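Local coordinates for protein GTP pyrophosphokinase YjbM (Bacillus subtilis, PDB 5DEC) that makes the alarmone (p)ppGpp by transferring pyrophosphate from ATP to GTP or GDP, working as an allosterically regulated homotetramer, at residues I60-A64 against M77-A81; I47-R53 against G82-Q88. One frame throughout, in Å; residues are numbered along the deposited sequence.

Contact 1. Residues I60-A64 against M77-A81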
loop_
_atom_site.group_PDB
_atom_site.type_symbol
_atom_site.label_atom_id
_atom_site.label_comp_id
_atom_site.label_asym_id
_atom_site.label_seq_id
_atom_site.Cartn_x
_atom_site.Cartn_y
_atom_site.Cartn_z
ATOM N N ILE B 60 -13.231 -1.880 22.494
ATOM C CA ILE B 60 -13.773 -3.221 22.711
ATOM C C ILE B 60 -14.238 -3.356 24.158
ATOM O O ILE B 60 -15.364 -3.786 24.416
ATOM C CB ILE B 60 -12.743 -4.341 22.405
ATOM C CG1 ILE B 60 -12.386 -4.367 20.918
ATOM C CG2 ILE B 60 -13.318 -5.700 22.776
ATOM C CD1 ILE B 60 -11.311 -5.392 20.575
ATOM N N LEU B 61 -13.356 -3.004 25.092
ATOM C CA LEU B 61 -13.671 -3.044 26.523
ATOM C C LEU B 61 -14.865 -2.150 26.869
ATOM O O LEU B 61 -15.788 -2.589 27.556
ATOM C CB LEU B 61 -12.447 -2.651 27.358
ATOM C CG LEU B 61 -11.264 -3.627 27.351
ATOM C CD1 LEU B 61 -10.039 -3.013 28.014
ATOM C CD2 LEU B 61 -11.630 -4.945 28.025
ATOM N N GLU B 62 -14.852 -0.909 26.385
ATOM C CA GLU B 62 -15.944 0.028 26.659
ATOM C C GLU B 62 -17.310 -0.471 26.227
ATOM O O GLU B 62 -18.280 -0.398 26.984
ATOM C CB GLU B 62 -15.695 1.361 25.954
ATOM C CG GLU B 62 -14.709 2.304 26.585
ATOM C CD GLU B 62 -15.396 3.354 27.451
ATOM O OE1 GLU B 62 -16.628 3.535 27.319
ATOM O OE2 GLU B 62 -14.702 4.022 28.245
ATOM N N LYS B 63 -17.379 -1.011 25.020
ATOM C CA LYS B 63 -18.634 -1.543 24.534
ATOM C C LYS B 63 -19.023 -2.826 25.268
ATOM O O LYS B 63 -20.207 -3.099 25.470
ATOM C CB LYS B 63 -18.542 -1.786 23.027
ATOM C CG LYS B 63 -19.599 -2.728 22.499
ATOM C CD LYS B 63 -19.678 -2.719 20.994
ATOM C CE LYS B 63 -20.638 -3.791 20.513
ATOM N NZ LYS B 63 -20.837 -3.770 19.038
ATOM N N ALA B 64 -18.021 -3.585 25.702
ATOM C CA ALA B 64 -18.255 -4.838 26.412
ATOM C C ALA B 64 -18.854 -4.571 27.784
ATOM O O ALA B 64 -19.657 -5.350 28.297
ATOM C CB ALA B 64 -16.966 -5.627 26.538
ATOM N N MET B 77 -18.607 -10.743 20.034
ATOM C CA MET B 77 -18.785 -9.409 19.473
ATOM C C MET B 77 -18.645 -9.463 17.954
ATOM O O MET B 77 -17.676 -10.012 17.418
ATOM C CB MET B 77 -17.777 -8.428 20.084
ATOM C CG MET B 77 -18.154 -6.963 19.961
ATOM S SD MET B 77 -17.071 -5.881 20.926
ATOM C CE MET B 77 -17.330 -6.556 22.574
ATOM N N GLN B 78 -19.628 -8.897 17.267
ATOM C CA GLN B 78 -19.730 -9.044 15.825
ATOM C C GLN B 78 -18.896 -8.035 15.047
ATOM O O GLN B 78 -18.710 -8.191 13.841
ATOM C CB GLN B 78 -21.182 -8.911 15.395
ATOM C CG GLN B 78 -22.059 -10.042 15.855
ATOM C CD GLN B 78 -23.472 -9.874 15.361
ATOM O OE1 GLN B 78 -23.940 -8.748 15.165
ATOM N NE2 GLN B 78 -24.166 -10.988 15.155
ATOM N N ASP B 79 -18.419 -6.991 15.717
ATOM C CA ASP B 79 -17.778 -5.892 15.000
ATOM C C ASP B 79 -16.381 -5.559 15.509
ATOM O O ASP B 79 -15.905 -4.437 15.345
ATOM C CB ASP B 79 -18.647 -4.643 15.079
ATOM C CG ASP B 79 -18.823 -4.154 16.499
ATOM O OD1 ASP B 79 -18.778 -4.986 17.429
ATOM O OD2 ASP B 79 -18.996 -2.935 16.685
ATOM N N ILE B 80 -15.707 -6.541 16.091
ATOM C CA ILE B 80 -14.306 -6.376 16.411
ATOM C C ILE B 80 -13.572 -6.087 15.112
ATOM O O ILE B 80 -12.742 -5.168 15.036
ATOM C CB ILE B 80 -13.752 -7.618 17.118
ATOM C CG1 ILE B 80 -14.427 -7.759 18.482
ATOM C CG2 ILE B 80 -12.240 -7.519 17.284
ATOM C CD1 ILE B 80 -14.178 -9.089 19.149
ATOM N N ALA B 81 -13.908 -6.855 14.078
ATOM C CA ALA B 81 -13.428 -6.578 12.730
ATOM C C ALA B 81 -14.551 -5.936 11.923
ATOM O O ALA B 81 -15.699 -6.407 11.963
ATOM C CB ALA B 81 -12.956 -7.850 12.064
#

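Contact 2. Residues I47-R53 against G82-Q88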
loop_
_atom_site.group_PDB
_atom_site.type_symbol
_atom_site.label_atom_id
_atom_site.label_comp_id
_atom_site.label_asym_id
_atom_site.label_seq_id
_atom_site.Cartn_x
_atom_site.Cartn_y
_atom_site.Cartn_z
ATOM N N ILE B 47 -19.253 0.067 -6.351
ATOM C CA ILE B 47 -18.434 0.405 -5.195
ATOM C C ILE B 47 -17.516 1.573 -5.510
ATOM O O ILE B 47 -16.780 1.565 -6.495
ATOM C CB ILE B 47 -17.589 -0.792 -4.728
ATOM C CG1 ILE B 47 -18.498 -1.902 -4.185
ATOM C CG2 ILE B 47 -16.555 -0.353 -3.695
ATOM C CD1 ILE B 47 -17.734 -3.124 -3.718
ATOM N N GLU B 48 -17.554 2.587 -4.665
ATOM C CA GLU B 48 -16.690 3.729 -4.868
ATOM C C GLU B 48 -15.362 3.501 -4.108
ATOM O O GLU B 48 -14.289 3.605 -4.691
ATOM C CB GLU B 48 -17.405 5.004 -4.403
ATOM C CG GLU B 48 -16.774 6.268 -4.878
ATOM C CD GLU B 48 -17.074 6.540 -6.343
ATOM O OE1 GLU B 48 -17.678 5.673 -7.022
ATOM O OE2 GLU B 48 -16.700 7.632 -6.814
ATOM N N PHE B 49 -15.426 3.185 -2.817
ATOM C CA PHE B 49 -14.223 2.727 -2.131
ATOM C C PHE B 49 -14.551 1.878 -0.904
ATOM O O PHE B 49 -15.714 1.724 -0.521
ATOM C CB PHE B 49 -13.316 3.908 -1.727
ATOM C CG PHE B 49 -13.906 4.828 -0.688
ATOM C CD1 PHE B 49 -14.785 5.844 -1.041
ATOM C CD2 PHE B 49 -13.531 4.703 0.646
ATOM C CE1 PHE B 49 -15.304 6.707 -0.067
ATOM C CE2 PHE B 49 -14.050 5.560 1.630
ATOM C CZ PHE B 49 -14.941 6.560 1.265
ATOM N N VAL B 50 -13.507 1.288 -0.323
ATOM C CA VAL B 50 -13.638 0.309 0.746
ATOM C C VAL B 50 -12.673 0.631 1.875
ATOM O O VAL B 50 -11.509 0.858 1.614
ATOM C CB VAL B 50 -13.349 -1.118 0.235
ATOM C CG1 VAL B 50 -13.524 -2.136 1.343
ATOM C CG2 VAL B 50 -14.245 -1.457 -0.945
ATOM N N THR B 51 -13.156 0.670 3.112
ATOM C CA THR B 51 -12.262 0.828 4.254
ATOM C C THR B 51 -12.463 -0.320 5.220
ATOM O O THR B 51 -13.507 -0.979 5.208
ATOM C CB THR B 51 -12.512 2.146 5.025
ATOM O OG1 THR B 51 -13.774 2.075 5.711
ATOM C CG2 THR B 51 -12.485 3.341 4.077
ATOM N N GLY B 52 -11.485 -0.524 6.094
ATOM C CA GLY B 52 -11.587 -1.562 7.098
ATOM C C GLY B 52 -10.807 -1.198 8.343
ATOM O O GLY B 52 -9.835 -0.443 8.293
ATOM N N ARG B 53 -11.250 -1.732 9.467
ATOM C CA ARG B 53 -10.728 -1.342 10.763
ATOM C C ARG B 53 -10.956 -2.453 11.784
ATOM O O ARG B 53 -12.028 -3.074 11.810
ATOM C CB ARG B 53 -11.394 -0.012 11.179
ATOM C CG ARG B 53 -11.825 0.102 12.614
ATOM C CD ARG B 53 -10.666 0.350 13.540
ATOM N NE ARG B 53 -10.072 1.673 13.453
ATOM C CZ ARG B 53 -10.515 2.720 14.137
ATOM N NH1 ARG B 53 -11.566 2.591 14.939
ATOM N NH2 ARG B 53 -9.910 3.892 14.012
ATOM N N GLY B 82 -14.245 -4.867 11.197
ATOM C CA GLY B 82 -15.287 -4.202 10.420
ATOM C C GLY B 82 -14.802 -3.676 9.083
ATOM O O GLY B 82 -13.676 -3.195 8.961
ATOM N N LEU B 83 -15.656 -3.757 8.066
ATOM C CA LEU B 83 -15.364 -3.091 6.804
ATOM C C LEU B 83 -16.493 -2.151 6.456
ATOM O O LEU B 83 -17.626 -2.312 6.927
ATOM C CB LEU B 83 -15.142 -4.076 5.657
ATOM C CG LEU B 83 -13.716 -4.633 5.653
ATOM C CD1 LEU B 83 -13.656 -5.895 6.499
ATOM C CD2 LEU B 83 -13.200 -4.859 4.258
ATOM N N ARG B 84 -16.185 -1.151 5.647
ATOM C CA ARG B 84 -17.242 -0.278 5.156
ATOM C C ARG B 84 -17.109 -0.165 3.670
ATOM O O ARG B 84 -16.011 0.095 3.149
ATOM C CB ARG B 84 -17.188 1.095 5.813
ATOM C CG ARG B 84 -17.346 0.953 7.317
ATOM C CD ARG B 84 -17.757 2.211 8.028
ATOM N NE ARG B 84 -18.017 1.882 9.427
ATOM C CZ ARG B 84 -17.860 2.722 10.442
ATOM N NH1 ARG B 84 -17.479 3.973 10.217
ATOM N NH2 ARG B 84 -18.121 2.315 11.680
ATOM N N ILE B 85 -18.229 -0.374 2.992
ATOM C CA ILE B 85 -18.258 -0.287 1.546
ATOM C C ILE B 85 -19.086 0.955 1.211
ATOM O O ILE B 85 -20.242 1.042 1.613
ATOM C CB ILE B 85 -18.888 -1.547 0.908
ATOM C CG1 ILE B 85 -18.099 -2.811 1.300
ATOM C CG2 ILE B 85 -18.937 -1.396 -0.594
ATOM C CD1 ILE B 85 -18.759 -4.138 0.797
ATOM N N MET B 86 -18.490 1.904 0.487
ATOM C CA MET B 86 -19.178 3.152 0.130
ATOM C C MET B 86 -19.604 3.103 -1.334
ATOM O O MET B 86 -18.801 2.766 -2.201
ATOM C CB MET B 86 -18.270 4.360 0.361
ATOM C CG MET B 86 -18.540 5.076 1.676
ATOM S SD MET B 86 -18.336 4.006 3.117
ATOM C CE MET B 86 -16.576 3.740 3.112
ATOM N N CYS B 87 -20.864 3.441 -1.589
ATOM C CA CYS B 87 -21.428 3.413 -2.936
ATOM C C CYS B 87 -21.905 4.800 -3.357
ATOM O O CYS B 87 -22.325 5.586 -2.525
ATOM C CB CYS B 87 -22.602 2.427 -2.994
ATOM S SG CYS B 87 -22.258 0.809 -2.273
ATOM N N GLN B 88 -21.883 5.071 -4.655
ATOM C CA GLN B 88 -22.355 6.344 -5.192
ATOM C C GLN B 88 -23.857 6.515 -5.082
ATOM O O GLN B 88 -24.339 7.575 -4.686
ATOM C CB GLN B 88 -21.935 6.445 -6.644
ATOM C CG GLN B 88 -21.869 7.826 -7.200
ATOM C CD GLN B 88 -20.998 7.864 -8.432
ATOM O OE1 GLN B 88 -21.306 7.232 -9.434
ATOM N NE2 GLN B 88 -19.885 8.580 -8.351
#

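Contact 1. Residues I60-A64 against M77-A81
The nucleotide site of this RelA/SpoT synthetase is bordered here by helix 57-66, whose K63 reaches across to D79 on the loop that leads into strand 81-87. K63 leaves the helix with CG anti to its backbone N (chi1 162°) and stays extended to its tip, which brings the ammonium to D79. There NZ lies 2.9 Å from D79 OD1 in a salt bridge, approaching from above the carboxylate plane, 38° out of it; a weak second bond runs from NZ to OD2. The same carboxylate pairs through OD2 with K55, so two lysines share one aspartate.

Beneath the ion pair the contact is oily. M77 runs in the opposite direction to K63, its SD 4.1 Å from K63 CD, so the lysine's methylenes pack along the thioether and its charge ends at D79. A bend at chi3 turns M77 CE toward the helix, 4.1 Å from A64 CB and equally far from I60 CG2; a small alanine lets the methyl sit against the helix. Farther in, I60 CD1 meets I80 CG2 at 4.0 Å, the two branched chains crossing at about a right angle.

A methionine in place of K63 would probably leave D79 leaning on K55 alone of the two lysines. K63 and A64 belong to the ATP site, and D79 binds both ATP and magnesium: the RelA/SpoT synthetase site, its acidic metal ligand set among lysines.

Contact 2. Residues I47-R53 against G82-Q88
Backbone hydrogen bonds join F49-R53 to G82-C87 as antiparallel strands, their axes at 165°. M86 N reaches F49 O at 3.0 Å, nearly straight, and reciprocal pairs follow between T51 and R84 and between R53 and G82. At the start of the pairing M86 O takes E48 N at 2.8 Å and, weakly, F49 N at 3.5 Å: a classic beta bulge.

Apolar contacts differ by face. On one, M86 CB lies over the F49 ring, 4.1 Å from its centroid, while the chain bends at chi2 and chi3 to bring CE back to F49 CE2; SD sits obliquely to the ring in a Met-aromatic contact. A flexible, unbranched methionine can lie along a flat ring. On the other, I47 CG1 touches I85 CG2 at 3.7 Å and V50 CG1 meets L83 CD2. Glycine fits G52, since a side chain there would crowd L83.

Among polar residues on the F49 and M86 face, T51 OG1 rests 3.6 Å from R84 CB, while the guanidinium of R84, an ATP-site residue, leads away.

Strand 49-54 is outermost in the chain's sheet, and strand 81-87 continues it to strand 139-151; L83 and I85 pack on helix 11-38, while F49 and M86 lie against L152 of helix 152-167.

In the fold
Both contacts belong to one run of chain: strand 49-54 leads into helix 57-66, and the loop after that helix returns to strand 81-87. Contact 2 is the sheet end of this path, its centre about 7 Å from the centre of the chain; contact 1 packs helix on loop, its centre about 14 Å from that point. Contact 1 is smaller and mostly buried, built mainly from side chains, with a charged pair above an apolar layer. Contact 2 buries more surface yet is only partly buried, and main-chain bonding dominates it. Both carry ATP-site residues; contact 1 adds the magnesium ligand D79, contact 2 adds E48 and F49 of the allosteric alarmone site.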